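Local coordinates for uncharacterized conserved protein of COG5135 (PDB 2I51), which binds flavin mononucleotide as a dimeric relative of pyridoxamine 5'-phosphate oxidase, its own substrate and reaction being uncharacterised, at residues Arg37-Thr42 against Ala66-Gln71; Gln107-Ala112 against Phe155-Leu160. All blocks are in the same frame, centred on the assembly; numbering follows the deposited sequence.

Interaction 1: Arg37-Thr42 against Ala66-Gln71; sequences RPANRT and ADQIQQ. With FMN (flavin mononucleotide), chain C.
Gln68 OE1 is gripped by two groups: Arg41 NH2 donates to it over 2.9 Å, and Thr31 OG1, from the neighbouring strand 26-32, is also hydrogen-bonded to it. The contact joins strand 38-44 to helix 64-71, with strand 55-60 between them in the chain, in an FMN-binding split barrel of the pyridoxamine 5'-phosphate oxidase family, and the flavin phosphate completes it. The donor reaches the amide oxygen at a C=O...N angle of 124°, tilted out of the carbonyl plane, whereas the oxygen itself lies near the plane of the guanidinium.

The phosphate takes the adjoining edge, that of NE and NH2. FMN O3P receives a side-on pair of bonds, 3.0 Å from Arg41 NE and 2.8 Å from Arg41 NH2, so NH2 is shared between the ligand and Gln68. Arginine suits this place because its flat group can meet a phosphate and a neutral amide at once, and its positive charge probably balances that of the phosphate. CG stands between the backbone N and the carbonyl carbon (chi1 80°), and bends at the next two torsions turn the chain back along the strand toward Ala39, which sets the guanidinium beside the phosphate. NH1 is held by Leu29 O and Thr31 OG1, which fixes the rotation of the whole group.

Ala39, two residues earlier on the same side of the strand, is small enough for the amide to come close, its CB lying 3.6 Å from Gln68 OE1. Asn40 points away from the helix and is hydrogen-bonded to Asn40 of the second subunit, whose Gln87 and Arg89 also bond the flavin nucleotide. At the segment's end FMN O2' donates to Thr42 O over 2.8 Å, while Thr42 CG2 rests 3.7 Å from the flavin methyl C7M.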
ATOM      1  N   ARG A  37      -7.834  13.124   0.906  1.00 17.21           N
ATOM      2  CA  ARG A  37      -7.555  11.881   1.646  1.00 16.31           C
ATOM      3  C   ARG A  37      -6.778  10.905   0.741  1.00 15.67           C
ATOM      4  O   ARG A  37      -6.959  10.868  -0.467  1.00 15.75           O
ATOM      5  CB  ARG A  37      -8.855  11.216   2.075  1.00 15.94           C
ATOM      6  CG  ARG A  37      -9.644  12.050   3.113  1.00 17.26           C
ATOM      7  CD  ARG A  37     -10.973  11.381   3.407  1.00 24.85           C
ATOM      8  NE  ARG A  37     -11.619  12.083   4.533  1.00 30.70           N
ATOM      9  CZ  ARG A  37     -12.834  11.831   5.020  1.00 37.26           C
ATOM     10  NH1 ARG A  37     -13.615  10.890   4.497  1.00 36.55           N
ATOM     11  NH2 ARG A  37     -13.268  12.541   6.049  1.00 40.33           N
ATOM     12  N   PRO A  38      -5.944  10.041   1.328  1.00 14.94           N
ATOM     13  CA  PRO A  38      -5.182   9.054   0.556  1.00 14.78           C
ATOM     14  C   PRO A  38      -6.083   7.911   0.118  1.00 17.32           C
ATOM     15  O   PRO A  38      -7.166   7.674   0.671  1.00 17.62           O
ATOM     16  CB  PRO A  38      -4.162   8.562   1.570  1.00 15.70           C
ATOM     17  CG  PRO A  38      -4.870   8.706   2.859  1.00 18.20           C
ATOM     18  CD  PRO A  38      -5.684   9.928   2.774  1.00 17.81           C
ATOM     19  N   ALA A  39      -5.598   7.188  -0.881  1.00 14.69           N
ATOM     20  CA  ALA A  39      -6.205   5.938  -1.376  1.00 16.00           C
ATOM     21  C   ALA A  39      -5.061   5.000  -1.670  1.00 15.89           C
ATOM     22  O   ALA A  39      -3.975   5.428  -2.023  1.00 17.27           O
ATOM     23  CB  ALA A  39      -7.072   6.162  -2.643  1.00 17.46           C
ATOM     24  N   ASN A  40      -5.296   3.726  -1.490  1.00 12.94           N
ATOM     25  CA  ASN A  40      -4.226   2.738  -1.570  1.00 13.35           C
ATOM     26  C   ASN A  40      -4.800   1.410  -2.035  1.00 14.81           C
ATOM     27  O   ASN A  40      -5.730   0.917  -1.429  1.00 16.07           O
ATOM     28  CB  ASN A  40      -3.628   2.602  -0.175  1.00 14.40           C
ATOM     29  CG  ASN A  40      -2.220   2.009  -0.156  1.00 16.91           C
ATOM     30  OD1 ASN A  40      -1.584   1.820  -1.197  1.00 16.64           O
ATOM     31  ND2 ASN A  40      -1.711   1.740   1.096  1.00 17.16           N
ATOM     32  N   ARG A  41      -4.216   0.828  -3.083  1.00 13.29           N
ATOM     33  CA  ARG A  41      -4.687  -0.484  -3.581  1.00 13.53           C
ATOM     34  C   ARG A  41      -3.589  -1.232  -4.257  1.00 13.01           C
ATOM     35  O   ARG A  41      -2.628  -0.645  -4.751  1.00 14.64           O
ATOM     36  CB  ARG A  41      -5.872  -0.332  -4.523  1.00 14.98           C
ATOM     37  CG  ARG A  41      -5.545   0.058  -5.917  1.00 14.45           C
ATOM     38  CD  ARG A  41      -5.088   1.496  -6.079  1.00 14.32           C
ATOM     39  NE  ARG A  41      -6.125   2.484  -5.852  1.00 14.18           N
ATOM     40  CZ  ARG A  41      -5.968   3.795  -5.679  1.00 13.73           C
ATOM     41  NH1 ARG A  41      -4.762   4.346  -5.455  1.00 16.14           N
ATOM     42  NH2 ARG A  41      -7.028   4.554  -5.659  1.00 17.41           N
ATOM     43  N   THR A  42      -3.762  -2.548  -4.340  1.00 13.52           N
ATOM     44  CA  THR A  42      -2.800  -3.408  -4.970  1.00 13.52           C
ATOM     45  C   THR A  42      -2.965  -3.398  -6.490  1.00 15.19           C
ATOM     46  O   THR A  42      -4.118  -3.417  -6.984  1.00 14.27           O
ATOM     47  CB  THR A  42      -2.927  -4.851  -4.441  1.00 15.18           C
ATOM     48  OG1 THR A  42      -2.762  -4.838  -3.009  1.00 16.01           O
ATOM     49  CG2 THR A  42      -1.865  -5.787  -5.050  1.00 15.59           C
ATOM     50  N   ALA A  66      -8.782   6.239 -11.657  1.00 19.83           N
ATOM     51  CA  ALA A  66      -8.590   6.978 -12.932  1.00 21.01           C
ATOM     52  C   ALA A  66      -8.823   8.461 -12.746  1.00 21.96           C
ATOM     53  O   ALA A  66      -7.987   9.274 -13.147  1.00 21.14           O
ATOM     54  CB  ALA A  66      -9.464   6.392 -14.066  1.00 23.26           C
ATOM     55  N   ASP A  67      -9.921   8.832 -12.099  1.00 21.63           N
ATOM     56  CA  ASP A  67     -10.183  10.246 -11.904  1.00 21.26           C
ATOM     57  C   ASP A  67      -9.231  10.853 -10.889  1.00 21.95           C
ATOM     58  O   ASP A  67      -8.809  12.001 -10.999  1.00 21.06           O
ATOM     59  CB  ASP A  67     -11.607  10.504 -11.435  1.00 23.71           C
ATOM     60  CG  ASP A  67     -11.913  11.971 -11.378  1.00 33.65           C
ATOM     61  OD1 ASP A  67     -11.927  12.606 -12.461  1.00 44.48           O
ATOM     62  OD2 ASP A  67     -12.081  12.504 -10.258  1.00 45.05           O
ATOM     63  N   GLN A  68      -8.854  10.069  -9.882  1.00 19.08           N
ATOM     64  CA  GLN A  68      -7.917  10.595  -8.882  1.00 18.35           C
ATOM     65  C   GLN A  68      -6.603  10.961  -9.577  1.00 18.97           C
ATOM     66  O   GLN A  68      -6.020  12.003  -9.296  1.00 19.62           O
ATOM     67  CB  GLN A  68      -7.619   9.574  -7.779  1.00 18.19           C
ATOM     68  CG  GLN A  68      -8.859   9.162  -6.923  1.00 15.55           C
ATOM     69  CD  GLN A  68      -8.639   7.927  -6.096  1.00 16.12           C
ATOM     70  OE1 GLN A  68      -7.518   7.430  -5.961  1.00 17.49           O
ATOM     71  NE2 GLN A  68      -9.725   7.409  -5.524  1.00 17.90           N
ATOM     72  N   ILE A  69      -6.134  10.094 -10.460  1.00 18.64           N
ATOM     73  CA  ILE A  69      -4.856  10.291 -11.146  1.00 18.47           C
ATOM     74  C   ILE A  69      -4.923  11.486 -12.092  1.00 20.21           C
ATOM     75  O   ILE A  69      -3.982  12.283 -12.190  1.00 19.64           O
ATOM     76  CB  ILE A  69      -4.446   8.988 -11.854  1.00 17.55           C
ATOM     77  CG1 ILE A  69      -4.116   7.943 -10.793  1.00 18.01           C
ATOM     78  CG2 ILE A  69      -3.273   9.189 -12.806  1.00 19.15           C
ATOM     79  CD1 ILE A  69      -4.020   6.522 -11.282  1.00 20.02           C
ATOM     80  N   GLN A  70      -6.033  11.625 -12.804  1.00 19.19           N
ATOM     81  CA  GLN A  70      -6.185  12.767 -13.680  1.00 20.70           C
ATOM     82  C   GLN A  70      -6.095  14.086 -12.938  1.00 22.44           C
ATOM     83  O   GLN A  70      -5.538  15.053 -13.462  1.00 26.01           O
ATOM     84  CB  GLN A  70      -7.516  12.658 -14.439  1.00 23.14           C
ATOM     85  CG  GLN A  70      -7.542  11.437 -15.356  1.00 31.58           C
ATOM     86  N   GLN A  71      -6.635  14.140 -11.719  1.00 20.68           N
ATOM     87  CA  GLN A  71      -6.571  15.366 -10.924  1.00 21.29           C
ATOM     88  C   GLN A  71      -5.242  15.569 -10.193  1.00 21.72           C
ATOM     89  O   GLN A  71      -4.822  16.703 -10.000  1.00 24.11           O
ATOM     90  CB  GLN A  71      -7.745  15.458  -9.943  1.00 22.28           C
ATOM     91  CG  GLN A  71      -9.093  15.438 -10.641  1.00 23.14           C
ATOM     92  CD  GLN A  71     -10.249  15.891  -9.749  1.00 28.40           C
ATOM     93  OE1 GLN A  71     -10.135  16.869  -9.009  1.00 44.05           O
ATOM     94  NE2 GLN A  71     -11.370  15.176  -9.832  1.00 39.76           N
TER
HETATM   95  N1  FMN C 300      -6.596  -3.184 -10.175  1.00 10.57           N
HETATM   96  C2  FMN C 300      -6.132  -2.582 -11.284  1.00 13.59           C
HETATM   97  O2  FMN C 300      -6.654  -1.562 -11.743  1.00 15.73           O
HETATM   98  N3  FMN C 300      -5.004  -3.081 -11.906  1.00 13.29           N
HETATM   99  C4  FMN C 300      -4.347  -4.189 -11.461  1.00 13.00           C
HETATM  100  O4  FMN C 300      -3.220  -4.559 -11.959  1.00 13.19           O
HETATM  101  C4A FMN C 300      -4.815  -4.820 -10.319  1.00 11.01           C
HETATM  102  N5  FMN C 300      -4.206  -5.965  -9.834  1.00 12.49           N
HETATM  103  C5A FMN C 300      -4.609  -6.438  -8.558  1.00 11.36           C
HETATM  104  C6  FMN C 300      -3.936  -7.504  -8.001  1.00 11.20           C
HETATM  105  C7  FMN C 300      -4.295  -8.045  -6.755  1.00 11.07           C
HETATM  106  C7M FMN C 300      -3.387  -9.031  -6.067  1.00 13.80           C
HETATM  107  C8  FMN C 300      -5.408  -7.492  -6.124  1.00 10.38           C
HETATM  108  C8M FMN C 300      -5.688  -7.861  -4.661  1.00 12.84           C
HETATM  109  C9  FMN C 300      -6.105  -6.426  -6.696  1.00 11.36           C
HETATM  110  C9A FMN C 300      -5.734  -5.924  -7.934  1.00 11.44           C
HETATM  111  N10 FMN C 300      -6.416  -4.889  -8.531  1.00 12.20           N
HETATM  112  C10 FMN C 300      -5.951  -4.297  -9.665  1.00 11.26           C
HETATM  113  C1' FMN C 300      -7.738  -4.385  -7.963  1.00 12.17           C
HETATM  114  C2' FMN C 300      -7.440  -3.120  -7.147  1.00 12.35           C
HETATM  115  O2' FMN C 300      -6.700  -3.449  -5.945  1.00 11.53           O
HETATM  116  C3' FMN C 300      -8.696  -2.294  -6.808  1.00 13.45           C
HETATM  117  O3' FMN C 300      -9.625  -3.160  -6.188  1.00 14.05           O
HETATM  118  C4' FMN C 300      -9.288  -1.772  -8.135  1.00 15.24           C
HETATM  119  O4' FMN C 300      -8.313  -1.309  -9.073  1.00 16.35           O
HETATM  120  C5' FMN C 300     -10.183  -0.583  -7.790  1.00 15.93           C
HETATM  121  O5' FMN C 300      -9.395   0.418  -7.157  1.00 13.89           O
HETATM  122  P   FMN C 300      -9.846   1.925  -7.199  1.00 15.46           P
HETATM  123  O1P FMN C 300      -9.720   2.488  -8.569  1.00 16.15           O
HETATM  124  O2P FMN C 300     -11.336   1.933  -6.735  1.00 19.37           O
HETATM  125  O3P FMN C 300      -9.056   2.651  -6.159  1.00 16.60           O

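Interaction 2: Gln107-Ala112 against Phe155-Leu160; sequences QPARIA and FCLLLL
The guanidinium of Arg110 and the ring of Phe155 lie with their planes 37° apart, and both are met at their edges. On the guanidinium, the NE and NH2 edge turns to the backbone oxygen of Phe155, which sits almost exactly in its plane; NE is 2.9 Å from Phe155 O and NH2 3.0 Å from it. NH1 donates to Gln107 OE1 over 3.0 Å, in the carbonyl plane and on a lone pair, and Gln107 is held in turn through NE2 by Ser98 O. At the ring edge of Phe155, CE2 comes 3.5 Å from Arg110 O. Trp114 and Phe125 add edge-to-face contacts with this ring.

The two side chains slide past each other in opposite directions. Arg110 runs out straight from the helix, CG anti to the backbone N (chi1 176°), which lays its CG against Phe155 CE2 at 3.9 Å and carries its polar end on to the start of the strand. Long methylenes beside an aromatic ring, with a charged head bonded to backbone and amide oxygens, make arginine well fitted to this buried place.

Leu157, next on the same side of the strand, packs against the helix backbone. Its CD2 is 3.7 Å from Ala109 CB, and as near to the backbone atoms Ala109 C and Arg110 N, an approach that the small alanine side chain permits. Met113, one turn on, packs on both Phe155 and Leu157, while Cys156 points away and packs on Leu96 and Thr59. The segment axes come within 8.2 Å and cross at 112°: a helix laid across an antiparallel strand, here covering one side of the sheet of the FMN-binding split barrel.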
ATOM      1  N   GLN A 107       0.436   5.770 -27.569  1.00 12.87           N
ATOM      2  CA  GLN A 107      -0.542   4.729 -27.995  1.00 11.12           C
ATOM      3  C   GLN A 107       0.143   3.415 -28.351  1.00 11.96           C
ATOM      4  O   GLN A 107      -0.364   2.360 -28.001  1.00 13.09           O
ATOM      5  CB  GLN A 107      -1.490   5.220 -29.069  1.00 12.59           C
ATOM      6  CG  GLN A 107      -2.492   6.225 -28.514  1.00 14.66           C
ATOM      7  CD  GLN A 107      -3.435   5.658 -27.496  1.00 14.59           C
ATOM      8  OE1 GLN A 107      -3.857   4.499 -27.618  1.00 14.83           O
ATOM      9  NE2 GLN A 107      -3.797   6.482 -26.469  1.00 14.37           N
ATOM     10  N   PRO A 108       1.287   3.415 -29.089  1.00 12.23           N
ATOM     11  CA  PRO A 108       1.926   2.146 -29.352  1.00 13.44           C
ATOM     12  C   PRO A 108       2.246   1.360 -28.070  1.00 12.36           C
ATOM     13  O   PRO A 108       2.086   0.123 -28.060  1.00 12.87           O
ATOM     14  CB  PRO A 108       3.180   2.537 -30.140  1.00 13.69           C
ATOM     15  CG  PRO A 108       2.791   3.823 -30.811  1.00 12.85           C
ATOM     16  CD  PRO A 108       1.955   4.530 -29.825  1.00 13.08           C
ATOM     17  N   ALA A 109       2.662   2.046 -26.992  1.00 13.27           N
ATOM     18  CA  ALA A 109       2.917   1.373 -25.742  1.00 12.85           C
ATOM     19  C   ALA A 109       1.658   0.782 -25.169  1.00 12.98           C
ATOM     20  O   ALA A 109       1.658  -0.295 -24.629  1.00 13.85           O
ATOM     21  CB  ALA A 109       3.560   2.328 -24.729  1.00 14.54           C
ATOM     22  N   ARG A 110       0.567   1.523 -25.231  1.00 12.39           N
ATOM     23  CA  ARG A 110      -0.722   1.018 -24.745  1.00 12.21           C
ATOM     24  C   ARG A 110      -1.204  -0.213 -25.512  1.00 11.82           C
ATOM     25  O   ARG A 110      -1.679  -1.194 -24.917  1.00 13.27           O
ATOM     26  CB  ARG A 110      -1.755   2.154 -24.791  1.00 13.19           C
ATOM     27  CG  ARG A 110      -3.207   1.779 -24.409  1.00 12.82           C
ATOM     28  CD  ARG A 110      -4.114   2.976 -24.403  1.00 13.30           C
ATOM     29  NE  ARG A 110      -5.510   2.595 -24.233  1.00 14.88           N
ATOM     30  CZ  ARG A 110      -6.415   2.522 -25.206  1.00 15.86           C
ATOM     31  NH1 ARG A 110      -6.112   2.836 -26.470  1.00 14.17           N
ATOM     32  NH2 ARG A 110      -7.637   2.092 -24.906  1.00 15.03           N
ATOM     33  N   ILE A 111      -1.077  -0.136 -26.818  1.00 11.64           N
ATOM     34  CA  ILE A 111      -1.487  -1.236 -27.715  1.00 12.19           C
ATOM     35  C   ILE A 111      -0.630  -2.480 -27.450  1.00 12.54           C
ATOM     36  O   ILE A 111      -1.127  -3.600 -27.352  1.00 13.65           O
ATOM     37  CB  ILE A 111      -1.385  -0.807 -29.195  1.00 12.12           C
ATOM     38  CG1 ILE A 111      -2.399   0.303 -29.457  1.00 11.87           C
ATOM     39  CG2 ILE A 111      -1.658  -2.020 -30.111  1.00 14.30           C
ATOM     40  CD1 ILE A 111      -2.092   1.241 -30.666  1.00 12.81           C
ATOM     41  N   ALA A 112       0.698  -2.311 -27.312  1.00 12.27           N
ATOM     42  CA  ALA A 112       1.580  -3.402 -26.996  1.00 13.82           C
ATOM     43  C   ALA A 112       1.195  -4.053 -25.685  1.00 13.18           C
ATOM     44  O   ALA A 112       1.190  -5.271 -25.576  1.00 14.81           O
ATOM     45  CB  ALA A 112       3.061  -2.907 -26.946  1.00 14.95           C
ATOM     46  N   PHE A 155      -9.711   0.419 -21.419  1.00 14.69           N
ATOM     47  CA  PHE A 155      -8.367  -0.035 -21.070  1.00 14.10           C
ATOM     48  C   PHE A 155      -7.375   1.098 -21.009  1.00 14.30           C
ATOM     49  O   PHE A 155      -7.214   1.827 -21.998  1.00 14.77           O
ATOM     50  CB  PHE A 155      -7.871  -1.002 -22.147  1.00 12.61           C
ATOM     51  CG  PHE A 155      -6.455  -1.472 -21.905  1.00 14.95           C
ATOM     52  CD1 PHE A 155      -6.165  -2.375 -20.869  1.00 13.20           C
ATOM     53  CD2 PHE A 155      -5.407  -1.073 -22.733  1.00 13.33           C
ATOM     54  CE1 PHE A 155      -4.871  -2.800 -20.644  1.00 14.23           C
ATOM     55  CE2 PHE A 155      -4.112  -1.473 -22.474  1.00 13.13           C
ATOM     56  CZ  PHE A 155      -3.846  -2.355 -21.463  1.00 13.56           C
ATOM     57  N   CYS A 156      -6.656   1.213 -19.869  1.00 14.22           N
ATOM     58  CA  CYS A 156      -5.584   2.155 -19.717  1.00 13.54           C
ATOM     59  C   CYS A 156      -4.285   1.474 -19.399  1.00 16.40           C
ATOM     60  O   CYS A 156      -4.228   0.498 -18.636  1.00 15.84           O
ATOM     61  CB  CYS A 156      -5.828   3.016 -18.512  1.00 16.50           C
ATOM     62  SG  CYS A 156      -7.279   3.968 -18.595  1.00 21.76           S
ATOM     63  N   LEU A 157      -3.227   2.016 -19.982  1.00 13.91           N
ATOM     64  CA  LEU A 157      -1.839   1.768 -19.558  1.00 16.23           C
ATOM     65  C   LEU A 157      -1.498   2.909 -18.571  1.00 15.15           C
ATOM     66  O   LEU A 157      -1.709   4.074 -18.815  1.00 17.84           O
ATOM     67  CB  LEU A 157      -0.866   1.813 -20.742  1.00 14.66           C
ATOM     68  CG  LEU A 157       0.633   1.775 -20.383  1.00 15.39           C
ATOM     69  CD1 LEU A 157       1.050   0.508 -19.646  1.00 16.45           C
ATOM     70  CD2 LEU A 157       1.462   1.926 -21.690  1.00 17.48           C
ATOM     71  N   LEU A 158      -1.012   2.523 -17.421  1.00 14.78           N
ATOM     72  CA  LEU A 158      -0.593   3.470 -16.367  1.00 15.97           C
ATOM     73  C   LEU A 158       0.914   3.344 -16.205  1.00 15.59           C
ATOM     74  O   LEU A 158       1.428   2.224 -15.982  1.00 16.73           O
ATOM     75  CB  LEU A 158      -1.366   3.164 -15.102  1.00 16.46           C
ATOM     76  CG  LEU A 158      -1.049   3.972 -13.880  1.00 19.40           C
ATOM     77  CD1 LEU A 158      -1.328   5.460 -14.152  1.00 19.90           C
ATOM     78  CD2 LEU A 158      -1.920   3.423 -12.700  1.00 21.38           C
ATOM     79  N   LEU A 159       1.630   4.449 -16.360  1.00 14.79           N
ATOM     80  CA  LEU A 159       3.089   4.494 -16.151  1.00 15.96           C
ATOM     81  C   LEU A 159       3.410   5.288 -14.905  1.00 16.26           C
ATOM     82  O   LEU A 159       2.834   6.368 -14.716  1.00 16.87           O
ATOM     83  CB  LEU A 159       3.746   5.162 -17.317  1.00 16.32           C
ATOM     84  CG  LEU A 159       3.534   4.490 -18.659  1.00 14.97           C
ATOM     85  CD1 LEU A 159       4.150   5.412 -19.779  1.00 18.88           C
ATOM     86  CD2 LEU A 159       4.076   3.053 -18.760  1.00 16.51           C
ATOM     87  N   LEU A 160       4.375   4.816 -14.127  1.00 15.27           N
ATOM     88  CA  LEU A 160       4.990   5.572 -13.052  1.00 15.45           C
ATOM     89  C   LEU A 160       6.446   5.848 -13.390  1.00 14.93           C
ATOM     90  O   LEU A 160       7.209   4.927 -13.712  1.00 16.61           O
ATOM     91  CB  LEU A 160       4.898   4.788 -11.742  1.00 14.98           C
ATOM     92  CG  LEU A 160       5.640   5.487 -10.591  1.00 19.52           C
ATOM     93  CD1 LEU A 160       4.893   6.677 -10.162  1.00 20.26           C
ATOM     94  CD2 LEU A 160       5.768   4.455  -9.420  1.00 24.12           C
TER

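Both contacts are buried and reach the same sheet, their centres about 18 Å apart, but they differ in what they hold. Interaction 1 is small and almost wholly polar, belongs to the flavin phosphate site and borders the subunit interface. Interaction 2 buries more surface and mixes aliphatic and aromatic packing with arginine bonds to main chain; no other chain of the assembly touches it. Each relies on one buried arginine, turned to the ligand and a glutamine in the first, to a strand carbonyl and a glutamine in the second. They meet where Ile69 CD1 packs on Leu158 CD2, 4.0 Å apart, Leu158 following the Leu157 that faces helix 107-116.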